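Long-range contacts in dihydrodipicolinate synthase (Oceanobacillus iheyensis HTE831, PDB 3D0C), which probably catalyses the condensation of pyruvate with aspartate semialdehyde to 4-hydroxy-tetrahydrodipicolinate, an early step of lysine biosynthesis: residues 118-123 / 147-152; 90-95 / 126-131; 175-180 / 204-209. The protein carries 1 engineered substitution. One frame throughout, in Å; residues are numbered along the deposited sequence.

Contact 1: residues 118-123 / 147-152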
loop_
_atom_site.group_PDB
_atom_site.type_symbol
_atom_site.label_atom_id
_atom_site.label_comp_id
_atom_site.label_asym_id
_atom_site.label_seq_id
_atom_site.Cartn_x
_atom_site.Cartn_y
_atom_site.Cartn_z
ATOM N N PRO A 118 6.388 0.032 -0.736
ATOM C CA PRO A 118 6.563 -0.416 -2.124
ATOM C C PRO A 118 7.803 -1.297 -2.299
ATOM O O PRO A 118 7.909 -2.043 -3.276
ATOM C CB PRO A 118 6.674 0.896 -2.909
ATOM C CG PRO A 118 7.278 1.834 -1.916
ATOM C CD PRO A 118 6.506 1.499 -0.651
ATOM N N TYR A 119 8.731 -1.207 -1.343
ATOM C CA TYR A 119 9.966 -1.992 -1.381
ATOM C C TYR A 119 10.052 -2.914 -0.168
ATOM O O TYR A 119 10.009 -2.463 0.982
ATOM C CB TYR A 119 11.193 -1.070 -1.409
ATOM C CG TYR A 119 11.058 0.124 -2.331
ATOM C CD1 TYR A 119 10.569 -0.019 -3.629
ATOM C CD2 TYR A 119 11.423 1.403 -1.903
ATOM C CE1 TYR A 119 10.441 1.083 -4.479
ATOM C CE2 TYR A 119 11.302 2.508 -2.746
ATOM C CZ TYR A 119 10.808 2.340 -4.032
ATOM O OH TYR A 119 10.673 3.428 -4.862
ATOM N N ILE A 120 10.171 -4.210 -0.437
ATOM C CA ILE A 120 10.248 -5.215 0.610
ATOM C C ILE A 120 11.038 -6.422 0.101
ATOM O O ILE A 120 11.008 -6.728 -1.094
ATOM C CB ILE A 120 8.804 -5.634 1.049
ATOM C CG1 ILE A 120 8.854 -6.629 2.208
ATOM C CG2 ILE A 120 8.044 -6.235 -0.130
ATOM C CD1 ILE A 120 7.495 -6.870 2.846
ATOM N N THR A 121 11.781 -7.067 1.002
ATOM C CA THR A 121 12.569 -8.253 0.669
ATOM C C THR A 121 12.205 -9.339 1.677
ATOM O O THR A 121 11.659 -9.042 2.738
ATOM C CB THR A 121 14.099 -7.997 0.763
ATOM O OG1 THR A 121 14.472 -7.766 2.131
ATOM C CG2 THR A 121 14.491 -6.775 -0.070
ATOM N N ASP A 122 12.503 -10.592 1.346
ATOM C CA ASP A 122 12.205 -11.702 2.248
ATOM C C ASP A 122 12.829 -11.478 3.627
ATOM O O ASP A 122 12.155 -11.564 4.647
ATOM C CB ASP A 122 12.735 -13.030 1.683
ATOM C CG ASP A 122 12.052 -13.438 0.385
ATOM O OD1 ASP A 122 10.839 -13.187 0.247
ATOM O OD2 ASP A 122 12.721 -14.030 -0.490
ATOM N N ALA A 123 14.126 -11.205 3.648
ATOM C CA ALA A 123 14.839 -10.990 4.905
ATOM C C ALA A 123 14.313 -9.799 5.711
ATOM O O ALA A 123 14.239 -9.853 6.940
ATOM C CB ALA A 123 16.332 -10.819 4.628
ATOM N N ALA A 147 2.894 -12.336 -3.830
ATOM C CA ALA A 147 3.496 -13.488 -4.492
ATOM C C ALA A 147 5.005 -13.334 -4.705
ATOM O O ALA A 147 5.709 -14.326 -4.903
ATOM C CB ALA A 147 2.800 -13.745 -5.836
ATOM N N HIS A 148 5.500 -12.098 -4.653
ATOM C CA HIS A 148 6.923 -11.828 -4.852
ATOM C C HIS A 148 7.776 -12.199 -3.649
ATOM O O HIS A 148 9.007 -12.232 -3.738
ATOM C CB HIS A 148 7.135 -10.356 -5.206
ATOM C CG HIS A 148 6.611 -9.987 -6.556
ATOM N ND1 HIS A 148 7.234 -10.371 -7.724
ATOM C CD2 HIS A 148 5.500 -9.308 -6.928
ATOM C CE1 HIS A 148 6.530 -9.946 -8.757
ATOM N NE2 HIS A 148 5.473 -9.298 -8.302
ATOM N N LEU A 149 7.127 -12.462 -2.521
ATOM C CA LEU A 149 7.839 -12.861 -1.316
ATOM C C LEU A 149 7.804 -14.378 -1.239
ATOM O O LEU A 149 6.829 -15.012 -1.647
ATOM C CB LEU A 149 7.186 -12.271 -0.068
ATOM C CG LEU A 149 7.293 -10.753 0.061
ATOM C CD1 LEU A 149 6.651 -10.309 1.370
ATOM C CD2 LEU A 149 8.767 -10.340 -0.002
ATOM N N SER A 150 8.873 -14.958 -0.715
ATOM C CA SER A 150 8.962 -16.398 -0.600
ATOM C C SER A 150 8.165 -16.951 0.570
ATOM O O SER A 150 8.066 -16.324 1.639
ATOM C CB SER A 150 10.430 -16.803 -0.450
ATOM O OG SER A 150 10.556 -18.184 -0.171
ATOM N N ASP A 151 7.597 -18.132 0.371
ATOM C CA ASP A 151 6.857 -18.780 1.435
ATOM C C ASP A 151 7.802 -19.100 2.597
ATOM O O ASP A 151 7.351 -19.407 3.696
ATOM C CB ASP A 151 6.187 -20.060 0.921
ATOM C CG ASP A 151 5.095 -19.769 -0.090
ATOM O OD1 ASP A 151 4.316 -18.824 0.166
ATOM O OD2 ASP A 151 5.011 -20.473 -1.123
ATOM N N ASP A 152 9.109 -19.014 2.364
ATOM C CA ASP A 152 10.064 -19.282 3.437
ATOM C C ASP A 152 9.965 -18.220 4.537
ATOM O O ASP A 152 10.458 -18.422 5.642
ATOM C CB ASP A 152 11.493 -19.326 2.900
ATOM C CG ASP A 152 11.756 -20.532 2.011
ATOM O OD1 ASP A 152 11.082 -21.578 2.159
ATOM O OD2 ASP A 152 12.667 -20.429 1.167
HETATM O O HOH W 1 11.125 -13.594 -2.867
#
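The carboxylate of Asp122, at the start of helix 122-135, links that helix start to the 147-152 loop. OD1 receives the backbone N-H of Ser150 at 2.8 Å, almost straight at 172°; the donor comes from the syn side but stands 35° out of the carboxylate plane. Beside this bond, Leu149 CD2 packs 3.5 Å from the same Asp122 OD1. The other oxygen, OD2, passes over Ser150 CB at 3.6 Å and accepts a hydrogen bond from water 1 (2.9 Å), which also donates to His148 O, 2.7 Å away. One acid thus grips the backbone on both sides of Leu149, directly and through water. Its CG lies beside its own backbone N (chi1 -64°), which brings the carboxylate across to the opposing loop. Next to the acid, the side chains of Ile120 and Leu149 lie nearly perpendicular, with Ile120 CD1 against Leu149 CD1 at 3.8 Å; Leu149 also rests on Phe144, and Ile120 packs on Pro281 of the second subunit. Thr121 caps helix 122-135 through Gly124 N, while Ser150 precedes helix 152-157. The contact joins the beta-to-alpha connections after strands 109-112 and 140-144, neighbours in this TIM barrel.

Contact 2: residues 90-95 / 126-131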
loop_
_atom_site.group_PDB
_atom_site.type_symbol
_atom_site.label_atom_id
_atom_site.label_comp_id
_atom_site.label_asym_id
_atom_site.label_seq_id
_atom_site.Cartn_x
_atom_site.Cartn_y
_atom_site.Cartn_z
ATOM N N TYR A 90 1.104 -0.355 8.648
ATOM C CA TYR A 90 1.977 0.805 8.554
ATOM C C TYR A 90 3.393 0.495 9.046
ATOM O O TYR A 90 3.820 -0.667 9.027
ATOM C CB TYR A 90 1.358 1.984 9.321
ATOM C CG TYR A 90 -0.029 2.374 8.822
ATOM C CD1 TYR A 90 -0.232 2.754 7.493
ATOM C CD2 TYR A 90 -1.136 2.382 9.682
ATOM C CE1 TYR A 90 -1.504 3.141 7.028
ATOM C CE2 TYR A 90 -2.412 2.768 9.227
ATOM C CZ TYR A 90 -2.586 3.148 7.903
ATOM O OH TYR A 90 -3.833 3.550 7.465
ATOM N N SER A 91 4.123 1.526 9.465
ATOM C CA SER A 91 5.501 1.350 9.943
ATOM C C SER A 91 5.534 0.465 11.195
ATOM O O SER A 91 4.533 0.338 11.894
ATOM C CB SER A 91 6.122 2.709 10.259
ATOM O OG SER A 91 5.645 3.209 11.504
ATOM N N VAL A 92 6.687 -0.125 11.492
ATOM C CA VAL A 92 6.793 -1.005 12.647
ATOM C C VAL A 92 6.242 -0.403 13.939
ATOM O O VAL A 92 5.456 -1.050 14.631
ATOM C CB VAL A 92 8.255 -1.452 12.884
ATOM C CG1 VAL A 92 8.342 -2.285 14.155
ATOM C CG2 VAL A 92 8.737 -2.268 11.692
ATOM N N ASP A 93 6.654 0.822 14.263
ATOM C CA ASP A 93 6.207 1.487 15.486
ATOM C C ASP A 93 4.722 1.818 15.465
ATOM O O ASP A 93 4.052 1.802 16.500
ATOM C CB ASP A 93 7.016 2.772 15.710
ATOM C CG ASP A 93 8.423 2.497 16.224
ATOM O OD1 ASP A 93 8.831 1.320 16.255
ATOM O OD2 ASP A 93 9.117 3.465 16.590
ATOM N N THR A 94 4.209 2.136 14.285
ATOM C CA THR A 94 2.796 2.464 14.153
ATOM C C THR A 94 1.954 1.195 14.290
ATOM O O THR A 94 0.862 1.222 14.857
ATOM C CB THR A 94 2.530 3.139 12.804
ATOM O OG1 THR A 94 3.344 4.313 12.709
ATOM C CG2 THR A 94 1.059 3.540 12.672
ATOM N N ALA A 95 2.468 0.079 13.779
ATOM C CA ALA A 95 1.755 -1.190 13.866
ATOM C C ALA A 95 1.656 -1.562 15.338
ATOM O O ALA A 95 0.591 -1.948 15.821
ATOM C CB ALA A 95 2.504 -2.294 13.073
ATOM N N VAL A 126 10.855 -10.654 7.223
ATOM C CA VAL A 126 10.971 -11.445 8.442
ATOM C C VAL A 126 11.197 -10.514 9.641
ATOM O O VAL A 126 10.556 -10.668 10.683
ATOM C CB VAL A 126 12.130 -12.466 8.342
ATOM C CG1 VAL A 126 12.363 -13.127 9.692
ATOM C CG2 VAL A 126 11.800 -13.522 7.281
ATOM N N GLU A 127 12.090 -9.540 9.487
ATOM C CA GLU A 127 12.380 -8.590 10.567
ATOM C C GLU A 127 11.160 -7.739 10.921
ATOM O O GLU A 127 10.865 -7.497 12.097
ATOM C CB GLU A 127 13.546 -7.685 10.164
ATOM C CG GLU A 127 14.846 -8.432 9.962
ATOM C CD GLU A 127 15.277 -9.175 11.211
ATOM O OE1 GLU A 127 15.524 -8.503 12.237
ATOM O OE2 GLU A 127 15.360 -10.427 11.169
ATOM N N TYR A 128 10.454 -7.287 9.893
ATOM C CA TYR A 128 9.252 -6.472 10.061
ATOM C C TYR A 128 8.249 -7.232 10.919
ATOM O O TYR A 128 7.802 -6.756 11.979
ATOM C CB TYR A 128 8.636 -6.184 8.686
ATOM C CG TYR A 128 7.354 -5.393 8.730
ATOM C CD1 TYR A 128 7.371 -4.011 8.886
ATOM C CD2 TYR A 128 6.117 -6.029 8.627
ATOM C CE1 TYR A 128 6.187 -3.277 8.938
ATOM C CE2 TYR A 128 4.932 -5.312 8.678
ATOM C CZ TYR A 128 4.970 -3.935 8.834
ATOM O OH TYR A 128 3.790 -3.232 8.883
ATOM N N TYR A 129 7.900 -8.425 10.460
ATOM C CA TYR A 129 6.935 -9.254 11.173
ATOM C C TYR A 129 7.351 -9.641 12.584
ATOM O O TYR A 129 6.589 -9.522 13.536
ATOM C CB TYR A 129 6.650 -10.529 10.373
ATOM C CG TYR A 129 5.864 -10.297 9.106
ATOM C CD1 TYR A 129 4.666 -9.581 9.126
ATOM C CD2 TYR A 129 6.312 -10.802 7.888
ATOM C CE1 TYR A 129 3.935 -9.374 7.960
ATOM C CE2 TYR A 129 5.587 -10.602 6.714
ATOM C CZ TYR A 129 4.401 -9.887 6.757
ATOM O OH TYR A 129 3.686 -9.682 5.601
ATOM N N ARG A 130 8.572 -10.118 12.727
ATOM C CA ARG A 130 9.038 -10.536 14.044
ATOM C C ARG A 130 9.084 -9.424 15.098
ATOM O O ARG A 130 8.740 -9.659 16.261
ATOM C CB ARG A 130 10.416 -11.189 13.921
ATOM C CG ARG A 130 10.935 -11.715 15.240
ATOM C CD ARG A 130 11.867 -12.876 14.990
ATOM N NE ARG A 130 12.937 -12.496 14.084
ATOM C CZ ARG A 130 13.542 -13.352 13.276
ATOM N NH1 ARG A 130 13.163 -14.621 13.273
ATOM N NH2 ARG A 130 14.525 -12.941 12.489
ATOM N N ASN A 131 9.533 -8.227 14.719
ATOM C CA ASN A 131 9.593 -7.148 15.689
ATOM C C ASN A 131 8.184 -6.749 16.154
ATOM O O ASN A 131 8.004 -6.344 17.296
ATOM C CB ASN A 131 10.322 -5.934 15.110
ATOM C CG ASN A 131 11.790 -6.216 14.826
ATOM O OD1 ASN A 131 12.376 -7.162 15.365
ATOM N ND2 ASN A 131 12.397 -5.384 13.986
#
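Tyr128 and Val92 meet where two consecutive outer helices of the TIM barrel, 92-104 and 122-135, lie side by side. From CB the tyrosine extends with CG anti to the backbone N (chi1 178°), which carries the ring off its own helix toward the start of the other. On the ring, CD1 is the first atom to make contact, 3.6 Å from Val92 CG2, and CE1 follows at 3.9 Å from that same methyl as the valine and the tyrosine run antiparallel past one another; the methyl stands oblique to the ring. CE1 also lies 3.5 Å from Tyr90 O, at the ring's edge, and there the phenol donates from Tyr128 OH to Tyr90 O across 2.6 Å. A phenylalanine here would probably leave Tyr90 O, in a buried setting, without this donor, and the ring with less to fix its position. Tyr90 has further company: its ring meets that of Tyr90 of the second subunit at about 90°, so the bonded carbonyl belongs to a residue of the subunit interface. Asn131, whose ND2 bonds Glu280 of that subunit, brings its CB to 4.3 Å from Val92 CG1. The phenol oxygen of Tyr128 lies in the carbonyl plane of Tyr90, at a C=O...donor angle of 159°.

Contact 3: residues 175-180 / 204-209. Engineered in segment 175-180: Met180 (natural residue Ile).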
loop_
_atom_site.group_PDB
_atom_site.type_symbol
_atom_site.label_atom_id
_atom_site.label_comp_id
_atom_site.label_asym_id
_atom_site.label_seq_id
_atom_site.Cartn_x
_atom_site.Cartn_y
_atom_site.Cartn_z
ATOM N N ARG A 175 1.634 -23.434 -4.412
ATOM C CA ARG A 175 2.312 -22.816 -3.276
ATOM C C ARG A 175 1.595 -23.037 -1.954
ATOM O O ARG A 175 2.236 -23.294 -0.934
ATOM C CB ARG A 175 2.480 -21.305 -3.490
ATOM C CG ARG A 175 3.613 -20.939 -4.425
ATOM C CD ARG A 175 3.812 -19.432 -4.545
ATOM N NE ARG A 175 4.220 -18.801 -3.292
ATOM C CZ ARG A 175 4.699 -17.561 -3.207
ATOM N NH1 ARG A 175 4.829 -16.827 -4.305
ATOM N NH2 ARG A 175 5.044 -17.051 -2.034
ATOM N N VAL A 176 0.268 -22.928 -1.957
ATOM C CA VAL A 176 -0.461 -23.105 -0.716
ATOM C C VAL A 176 -0.296 -24.516 -0.195
ATOM O O VAL A 176 -0.161 -24.726 1.011
ATOM C CB VAL A 176 -1.972 -22.779 -0.860
ATOM C CG1 VAL A 176 -2.655 -23.753 -1.801
ATOM C CG2 VAL A 176 -2.621 -22.822 0.513
ATOM N N THR A 177 -0.291 -25.486 -1.104
ATOM C CA THR A 177 -0.121 -26.881 -0.708
ATOM C C THR A 177 1.290 -27.094 -0.155
ATOM O O THR A 177 1.471 -27.744 0.871
ATOM C CB THR A 177 -0.354 -27.825 -1.905
ATOM O OG1 THR A 177 -1.673 -27.609 -2.426
ATOM C CG2 THR A 177 -0.216 -29.284 -1.482
ATOM N N GLN A 178 2.289 -26.543 -0.834
ATOM C CA GLN A 178 3.670 -26.688 -0.385
ATOM C C GLN A 178 3.927 -26.108 1.009
ATOM O O GLN A 178 4.409 -26.810 1.904
ATOM C CB GLN A 178 4.616 -26.023 -1.375
ATOM C CG GLN A 178 4.697 -26.703 -2.727
ATOM C CD GLN A 178 5.295 -25.786 -3.777
ATOM O OE1 GLN A 178 6.058 -24.870 -3.454
ATOM N NE2 GLN A 178 4.960 -26.026 -5.039
ATOM N N VAL A 179 3.609 -24.830 1.203
ATOM C CA VAL A 179 3.855 -24.208 2.499
ATOM C C VAL A 179 3.145 -24.936 3.648
ATOM O O VAL A 179 3.723 -25.115 4.723
ATOM C CB VAL A 179 3.473 -22.696 2.490
ATOM C CG1 VAL A 179 1.970 -22.520 2.436
ATOM C CG2 VAL A 179 4.049 -22.017 3.713
HETATM N N MSE A 180 1.915 -25.383 3.425
HETATM C CA MSE A 180 1.182 -26.084 4.480
HETATM C C MSE A 180 1.759 -27.452 4.841
HETATM O O MSE A 180 1.612 -27.922 5.978
HETATM C CB MSE A 180 -0.290 -26.225 4.103
HETATM C CG MSE A 180 -0.996 -24.883 4.028
HETATM SE SE MSE A 180 -2.912 -25.036 3.978
HETATM C CE MSE A 180 -3.053 -25.809 2.207
ATOM N N TYR A 204 -9.116 -25.686 0.949
ATOM C CA TYR A 204 -9.493 -26.718 1.913
ATOM C C TYR A 204 -8.967 -28.074 1.498
ATOM O O TYR A 204 -8.446 -28.829 2.321
ATOM C CB TYR A 204 -11.014 -26.795 2.064
ATOM C CG TYR A 204 -11.528 -26.096 3.293
ATOM C CD1 TYR A 204 -11.477 -24.707 3.398
ATOM C CD2 TYR A 204 -12.044 -26.823 4.367
ATOM C CE1 TYR A 204 -11.927 -24.052 4.541
ATOM C CE2 TYR A 204 -12.497 -26.180 5.519
ATOM C CZ TYR A 204 -12.436 -24.793 5.599
ATOM O OH TYR A 204 -12.877 -24.136 6.723
ATOM N N HIS A 205 -9.111 -28.389 0.217
ATOM C CA HIS A 205 -8.612 -29.658 -0.281
ATOM C C HIS A 205 -7.104 -29.711 -0.054
ATOM O O HIS A 205 -6.540 -30.787 0.152
ATOM C CB HIS A 205 -8.919 -29.815 -1.772
ATOM C CG HIS A 205 -8.285 -31.021 -2.388
ATOM N ND1 HIS A 205 -8.632 -32.309 -2.033
ATOM C CD2 HIS A 205 -7.293 -31.140 -3.301
ATOM C CE1 HIS A 205 -7.881 -33.164 -2.697
ATOM N NE2 HIS A 205 -7.058 -32.482 -3.475
ATOM N N ALA A 206 -6.461 -28.542 -0.078
ATOM C CA ALA A 206 -5.016 -28.451 0.115
ATOM C C ALA A 206 -4.601 -28.548 1.587
ATOM O O ALA A 206 -3.455 -28.874 1.893
ATOM C CB ALA A 206 -4.481 -27.148 -0.507
ATOM N N GLY A 207 -5.529 -28.269 2.496
ATOM C CA GLY A 207 -5.211 -28.357 3.911
ATOM C C GLY A 207 -5.688 -27.202 4.777
ATOM O O GLY A 207 -5.620 -27.285 6.004
ATOM N N ALA A 208 -6.167 -26.122 4.162
ATOM C CA ALA A 208 -6.645 -24.976 4.935
ATOM C C ALA A 208 -7.767 -25.423 5.874
ATOM O O ALA A 208 -8.465 -26.392 5.591
ATOM C CB ALA A 208 -7.134 -23.871 3.997
ATOM N N VAL A 209 -7.933 -24.716 6.989
ATOM C CA VAL A 209 -8.945 -25.068 7.980
ATOM C C VAL A 209 -10.012 -24.000 8.193
ATOM O O VAL A 209 -10.878 -24.140 9.058
ATOM C CB VAL A 209 -8.286 -25.362 9.346
ATOM C CG1 VAL A 209 -7.236 -26.458 9.189
ATOM C CG2 VAL A 209 -7.651 -24.091 9.901
#
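Gly207 N, with the methyl CE of Met180 3.5 Å away, donates to Tyr204 O at 3.0 Å, a bond that turns the chain back on the last turn of helix 196-206. The glycine has a positive phi of 135° and closes a Schellman motif, and the long side chain of Met180 lies against this turn. That residue is an engineered substitution, present as selenomethionine where the natural sequence has isoleucine. Its chain bends at the selenium (chi3 -69°), which lays the terminal methyl along the helix end: CE comes within 3.1 Å of Ala206 O and 3.3 Å of Ala206 CB, a tight fit. The selenium passes farther along the turn, 3.4 Å from Ala208 N, while the side chain also packs on Phe191 of strand 190-193. At these backbone angles a beta carbon on Gly207 would probably crowd the carbonyl oxygen of Ala206.

Ala206 CB is the point on the other side where three side chains meet. Besides touching Met180 it sits 3.4 Å from Thr177 OG1, whose hydrogen-bonding partner is Ile173 O one turn back in its own helix, and 4.1 Å from Val176 CG1. Beyond the turn, Ala208 O lies 3.7 Å above one face of the Tyr204 ring, over its centre. On a separate flank of helix 173-182, Arg175 reaches Ala147 O and Leu149 O with its NH1 and NH2 and forms a salt bridge with Asp151 through NE. Val209 then pairs by its backbone with Phe191. A helix end of small residues packed against the neighbouring outer helix, followed by a turn through glycine toward the last strand, joins helices 173-182 and 196-206 on the outside of this TIM barrel.

In the fold
From the N terminus, the chain first opens contact 2 at 90-95, after strand 83-88. Contact 1 opens at 118-123, before contact 2 closes at 126-131 on the same helix, 122-135; contact 1 closes only at 147-152, after strand 140-144. These two therefore cross, stitching helix 92-104, helix 122-135 and the loop after strand 140-144 together in sequence, and both touch the second subunit. Contact 3 follows in series, from 175-180 to 204-209, linking helices 173-182 and 196-206, and no other chain of the assembly touches it. It is nevertheless tied to contact 1, because Arg175 holds the 147-152 loop, whereas contacts 2 and 3 stay about 11 Å apart at their nearest atoms.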